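Local coordinates for Lactamase_B domain-containing protein (PDB 7EV5) that probably hydrolyses beta-lactams and glyoxalase II-type thioester substrates with a pair of zinc ions, as a dual-activity relative of the B3 metallo-beta-lactamases, at residues 13-18 and 145-150; 57-62 and 189-194. One frame throughout, in Å; residues are numbered along the deposited sequence.

The two contacts illustrate how a metallo-beta-lactamase fold divides its work between an apolar core and a metal centre at the strand ends. Contact 1 is the packing of strand 12-18 against strand 145-149, one from each sheet; contact 2 brings together two loops around zinc. The contact centres lie 9 Å apart. They share the metal and its water: D150 of contact 1 and D58, H59 and H191 of contact 2 all bind this zinc. Backbone atoms join them too, N13 N lying 2.8 Å from G190 O, while the hydroxyl of Y15 probably hydrogen-bonds at 2.6 Å (OH to S189 O). Y15 comes within about 8 Å (nearest side-chain atoms) of H59 and H191.

Contact 1: residues 13-18 and 145-150; sequences NAYVLY and VLFSGD. With ZN (zinc ion), chain C.
The rings of Y15 and F147 meet at a slant, their planes inclined at 59° and their centroids 5.5 Å apart, an arrangement that is neither a stack nor a T-shape. What touches is one side of the phenylalanine ring against the root of the tyrosine: F147 CE1 lies 3.6 Å from Y15 CB, and F147 CD1 is 3.8 Å from Y15 CG. The phenol thus presents its inner end to F147, while its hydroxyl extends beyond the pair to hydrogen bonds with the carbonyl of S189 and the side chain of Q4. These bonds satisfy the buried oxygen and help fix the direction of the ring.

Although the CB of F147 does not itself point at strand 12-18, its CG stands anti to the carbonyl carbon (chi1 -56°), and the ring swings across the gap from there. Its other side, at CE2, receives L17 more loosely, with L17 CD2 4.3 Å away. Y15 and L17, two positions apart on their strand, therefore both turn toward the phenylalanine and touch it at CE1 and CE2. V145 CG2 rests over one face of the F147 ring, 3.7 Å above the plane and offset toward the rim, and F27 stacks on the same ring. A188 touches both aromatic side chains from strand 186-189.

The contact is wholly apolar between the segments, and beyond it the chain of 145-150 runs on to D150, whose OD2 binds zinc at 2.0 Å; D150 is also a ligand of the second zinc. Two mixed sheets packed face to face, with metal ligands just past the strand ends, fit the alpha-beta/beta-alpha sandwich of the metallo-beta-lactamase superfamily.

Contact 2: residues 57-62 and 189-194; sequences FDHIGA and SGHGPL. With ZN (zinc ion), chain C.
The imidazole of H191 receives D58 OD2 at its edge, in the ring plane, with 3.0 Å from that oxygen to H191 CE1; carboxylate and ring are nearly coplanar, 26° apart. The H59 ring has D58 OD1 in plane at its edge, and also near its plane G190 CA, 4.0 Å from H59 CE1. The two imidazoles are inclined at 75° and meet obliquely, each directing NE2 to the same zinc. The metal, rather than any direct hydrogen bond, joins the loops: H59 NE2 binds it at 2.1 Å, H191 NE2 at 2.0 Å and D58 OD2 at 2.3 Å.

D58 reaches the metal with CG between its backbone N and carbonyl carbon (chi1 59°); OD2 takes the zinc, and OD1 accepts a hydrogen bond from the zinc-bound water. Second-shell partners fix the ligands: T12 OG1 bonds to D58 OD2, and D28 OD2 to H59 ND1, probably making that imidazole a stronger donor to zinc. D150 supplies the remaining protein ligand and bridges to the second zinc, held by H54, H56 and H131. This is the dinuclear site of the metallo-beta-lactamase fold, built on its HxHxDH motif.

Contact 1: residues 13-18 and 145-150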
loop_
_atom_site.group_PDB
_atom_site.type_symbol
_atom_site.label_atom_id
_atom_site.label_comp_id
_atom_site.label_asym_id
_atom_site.label_seq_id
_atom_site.Cartn_x
_atom_site.Cartn_y
_atom_site.Cartn_z
ATOM N N ASN A 13 2.095 -7.721 2.302
ATOM C CA ASN A 13 2.918 -7.575 1.102
ATOM C C ASN A 13 3.451 -6.152 1.011
ATOM O O ASN A 13 2.686 -5.211 0.771
ATOM C CB ASN A 13 2.088 -7.856 -0.145
ATOM C CG ASN A 13 1.621 -9.283 -0.231
ATOM O OD1 ASN A 13 2.388 -10.207 0.026
ATOM N ND2 ASN A 13 0.366 -9.478 -0.608
ATOM N N ALA A 14 4.755 -5.987 1.186
ATOM C CA ALA A 14 5.404 -4.815 0.625
ATOM C C ALA A 14 5.619 -5.053 -0.860
ATOM O O ALA A 14 5.561 -6.183 -1.347
ATOM C CB ALA A 14 6.768 -4.591 1.282
ATOM N N TYR A 15 5.878 -3.978 -1.590
ATOM C CA TYR A 15 6.232 -4.090 -2.999
ATOM C C TYR A 15 7.431 -3.209 -3.283
ATOM O O TYR A 15 7.540 -2.104 -2.749
ATOM C CB TYR A 15 5.067 -3.697 -3.936
ATOM C CG TYR A 15 3.943 -4.677 -3.820
ATOM C CD1 TYR A 15 3.956 -5.859 -4.541
ATOM C CD2 TYR A 15 2.892 -4.452 -2.947
ATOM C CE1 TYR A 15 2.948 -6.780 -4.406
ATOM C CE2 TYR A 15 1.882 -5.380 -2.793
ATOM C CZ TYR A 15 1.907 -6.541 -3.538
ATOM O OH TYR A 15 0.905 -7.488 -3.406
ATOM N N VAL A 16 8.335 -3.696 -4.124
ATOM C CA VAL A 16 9.390 -2.856 -4.669
ATOM C C VAL A 16 9.218 -2.819 -6.176
ATOM O O VAL A 16 9.324 -3.856 -6.842
ATOM C CB VAL A 16 10.796 -3.337 -4.286
ATOM C CG1 VAL A 16 11.819 -2.394 -4.902
ATOM C CG2 VAL A 16 10.956 -3.382 -2.773
ATOM N N LEU A 17 8.922 -1.634 -6.705
ATOM C CA LEU A 17 8.839 -1.385 -8.138
ATOM C C LEU A 17 10.158 -0.770 -8.581
ATOM O O LEU A 17 10.675 0.128 -7.917
ATOM C CB LEU A 17 7.698 -0.402 -8.410
ATOM C CG LEU A 17 7.460 0.053 -9.859
ATOM C CD1 LEU A 17 6.976 -1.091 -10.754
ATOM C CD2 LEU A 17 6.467 1.222 -9.875
ATOM N N TYR A 18 10.714 -1.255 -9.689
ATOM C CA TYR A 18 12.028 -0.796 -10.114
ATOM C C TYR A 18 12.046 -0.600 -11.624
ATOM O O TYR A 18 11.109 -0.969 -12.337
ATOM C CB TYR A 18 13.138 -1.757 -9.658
ATOM C CG TYR A 18 12.871 -3.200 -10.016
ATOM C CD1 TYR A 18 13.175 -3.684 -11.280
ATOM C CD2 TYR A 18 12.305 -4.078 -9.098
ATOM C CE1 TYR A 18 12.926 -4.994 -11.625
ATOM C CE2 TYR A 18 12.052 -5.389 -9.435
ATOM C CZ TYR A 18 12.369 -5.842 -10.699
ATOM O OH TYR A 18 12.126 -7.151 -11.048
ATOM N N VAL A 145 0.107 -2.274 -13.375
ATOM C CA VAL A 145 0.010 -2.814 -12.028
ATOM C C VAL A 145 -0.572 -1.748 -11.109
ATOM O O VAL A 145 -0.237 -0.564 -11.225
ATOM C CB VAL A 145 1.370 -3.346 -11.511
ATOM C CG1 VAL A 145 2.458 -2.310 -11.654
ATOM C CG2 VAL A 145 1.264 -3.820 -10.067
ATOM N N LEU A 146 -1.448 -2.177 -10.206
ATOM C CA LEU A 146 -2.142 -1.304 -9.270
ATOM C C LEU A 146 -1.747 -1.713 -7.858
ATOM O O LEU A 146 -2.016 -2.842 -7.434
ATOM C CB LEU A 146 -3.656 -1.443 -9.448
ATOM C CG LEU A 146 -4.531 -0.649 -8.469
ATOM C CD1 LEU A 146 -4.508 0.831 -8.789
ATOM C CD2 LEU A 146 -5.960 -1.203 -8.515
ATOM N N PHE A 147 -1.132 -0.792 -7.121
ATOM C CA PHE A 147 -0.782 -1.037 -5.722
ATOM C C PHE A 147 -1.921 -0.453 -4.899
ATOM O O PHE A 147 -1.933 0.734 -4.587
ATOM C CB PHE A 147 0.576 -0.423 -5.406
ATOM C CG PHE A 147 1.668 -0.926 -6.310
ATOM C CD1 PHE A 147 2.301 -2.125 -6.036
ATOM C CD2 PHE A 147 2.030 -0.222 -7.450
ATOM C CE1 PHE A 147 3.290 -2.608 -6.853
ATOM C CE2 PHE A 147 3.024 -0.707 -8.291
ATOM C CZ PHE A 147 3.656 -1.901 -7.999
ATOM N N SER A 148 -2.894 -1.304 -4.563
ATOM C CA SER A 148 -4.168 -0.861 -4.000
ATOM C C SER A 148 -4.349 -1.211 -2.524
ATOM O O SER A 148 -5.462 -1.097 -2.005
ATOM C CB SER A 148 -5.333 -1.409 -4.828
ATOM O OG SER A 148 -5.142 -2.782 -5.153
ATOM N N GLY A 149 -3.296 -1.640 -1.840
ATOM C CA GLY A 149 -3.434 -1.897 -0.416
ATOM C C GLY A 149 -4.503 -2.930 -0.117
ATOM O O GLY A 149 -4.560 -4.000 -0.733
ATOM N N ASP A 150 -5.366 -2.618 0.853
ATOM C CA ASP A 150 -6.281 -3.602 1.417
ATOM C C ASP A 150 -7.711 -3.422 0.929
ATOM O O ASP A 150 -8.647 -3.801 1.628
ATOM C CB ASP A 150 -6.212 -3.596 2.946
ATOM C CG ASP A 150 -4.885 -4.121 3.481
ATOM O OD1 ASP A 150 -3.991 -4.445 2.675
ATOM O OD2 ASP A 150 -4.740 -4.172 4.723
HETATM ZN ZN ZN C . -3.129 -4.837 5.799
HETATM O O HOH W 1 -4.084 -3.789 7.211
#

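Contact 2: residues 57-62 and 189-194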
loop_
_atom_site.group_PDB
_atom_site.type_symbol
_atom_site.label_atom_id
_atom_site.label_comp_id
_atom_site.label_asym_id
_atom_site.label_seq_id
_atom_site.Cartn_x
_atom_site.Cartn_y
_atom_site.Cartn_z
ATOM N N PHE A 57 -0.849 -0.602 11.126
ATOM C CA PHE A 57 0.448 -1.005 11.675
ATOM C C PHE A 57 1.165 -2.029 10.794
ATOM O O PHE A 57 2.401 -2.028 10.712
ATOM C CB PHE A 57 0.264 -1.560 13.096
ATOM C CG PHE A 57 -0.375 -2.929 13.132
ATOM C CD1 PHE A 57 0.403 -4.085 13.207
ATOM C CD2 PHE A 57 -1.756 -3.059 13.069
ATOM C CE1 PHE A 57 -0.193 -5.337 13.228
ATOM C CE2 PHE A 57 -2.359 -4.310 13.087
ATOM C CZ PHE A 57 -1.575 -5.454 13.163
ATOM N N ASP A 58 0.421 -2.941 10.166
ATOM C CA ASP A 58 1.039 -4.015 9.402
ATOM C C ASP A 58 1.623 -3.535 8.084
ATOM O O ASP A 58 2.286 -4.314 7.393
ATOM C CB ASP A 58 0.046 -5.174 9.194
ATOM C CG ASP A 58 -1.218 -4.751 8.456
ATOM O OD1 ASP A 58 -1.911 -3.829 8.950
ATOM O OD2 ASP A 58 -1.511 -5.376 7.406
ATOM N N HIS A 59 1.410 -2.269 7.735
ATOM C CA HIS A 59 1.978 -1.679 6.534
ATOM C C HIS A 59 3.102 -0.695 6.815
ATOM O O HIS A 59 3.700 -0.184 5.858
ATOM C CB HIS A 59 0.870 -1.003 5.702
ATOM C CG HIS A 59 -0.178 -1.970 5.248
ATOM N ND1 HIS A 59 -0.339 -2.354 3.932
ATOM C CD2 HIS A 59 -1.077 -2.684 5.961
ATOM C CE1 HIS A 59 -1.304 -3.257 3.857
ATOM N NE2 HIS A 59 -1.759 -3.486 5.077
ATOM N N ILE A 60 3.428 -0.426 8.085
ATOM C CA ILE A 60 4.313 0.680 8.442
ATOM C C ILE A 60 5.446 0.287 9.376
ATOM O O ILE A 60 6.271 1.142 9.715
ATOM C CB ILE A 60 3.552 1.880 9.035
ATOM C CG1 ILE A 60 3.008 1.497 10.419
ATOM C CG2 ILE A 60 2.461 2.347 8.072
ATOM C CD1 ILE A 60 2.461 2.663 11.212
ATOM N N GLY A 61 5.518 -0.968 9.814
ATOM C CA GLY A 61 6.462 -1.317 10.869
ATOM C C GLY A 61 7.919 -1.144 10.492
ATOM O O GLY A 61 8.763 -0.944 11.368
ATOM N N ALA A 62 8.237 -1.205 9.200
ATOM C CA ALA A 62 9.604 -1.021 8.724
ATOM C C ALA A 62 9.869 0.381 8.174
ATOM O O ALA A 62 10.965 0.634 7.665
ATOM C CB ALA A 62 9.935 -2.076 7.671
ATOM N N SER A 189 -1.999 -6.282 -3.943
ATOM C CA SER A 189 -2.718 -5.945 -2.726
ATOM C C SER A 189 -1.881 -6.236 -1.488
ATOM O O SER A 189 -0.783 -6.791 -1.549
ATOM C CB SER A 189 -4.036 -6.716 -2.668
ATOM O OG SER A 189 -3.785 -8.085 -2.404
ATOM N N GLY A 190 -2.413 -5.818 -0.343
ATOM C CA GLY A 190 -1.666 -5.915 0.893
ATOM C C GLY A 190 -1.574 -7.308 1.474
ATOM O O GLY A 190 -0.728 -7.534 2.337
ATOM N N HIS A 191 -2.433 -8.233 1.055
ATOM C CA HIS A 191 -2.458 -9.547 1.692
ATOM C C HIS A 191 -2.783 -10.606 0.653
ATOM O O HIS A 191 -3.740 -10.447 -0.104
ATOM C CB HIS A 191 -3.503 -9.564 2.823
ATOM C CG HIS A 191 -3.232 -8.543 3.892
ATOM N ND1 HIS A 191 -2.421 -8.797 4.974
ATOM C CD2 HIS A 191 -3.633 -7.253 4.020
ATOM C CE1 HIS A 191 -2.337 -7.717 5.729
ATOM N NE2 HIS A 191 -3.059 -6.761 5.169
ATOM N N GLY A 192 -1.996 -11.683 0.618
ATOM C CA GLY A 192 -2.288 -12.798 -0.257
ATOM C C GLY A 192 -1.725 -12.649 -1.657
ATOM O O GLY A 192 -0.955 -11.727 -1.953
ATOM N N PRO A 193 -2.120 -13.557 -2.549
ATOM C CA PRO A 193 -1.516 -13.616 -3.885
ATOM C C PRO A 193 -1.905 -12.450 -4.781
ATOM O O PRO A 193 -2.932 -11.792 -4.602
ATOM C CB PRO A 193 -2.073 -14.926 -4.466
ATOM C CG PRO A 193 -2.504 -15.729 -3.291
ATOM C CD PRO A 193 -2.953 -14.735 -2.255
ATOM N N LEU A 194 -1.066 -12.226 -5.792
ATOM C CA LEU A 194 -1.415 -11.306 -6.864
ATOM C C LEU A 194 -2.644 -11.809 -7.614
ATOM O O LEU A 194 -2.938 -13.005 -7.650
ATOM C CB LEU A 194 -0.250 -11.191 -7.845
ATOM C CG LEU A 194 1.044 -10.567 -7.338
ATOM C CD1 LEU A 194 2.117 -10.716 -8.397
ATOM C CD2 LEU A 194 0.830 -9.095 -6.987
HETATM ZN ZN ZN C . -3.129 -4.837 5.799
HETATM O O HOH W 1 -4.084 -3.789 7.211
#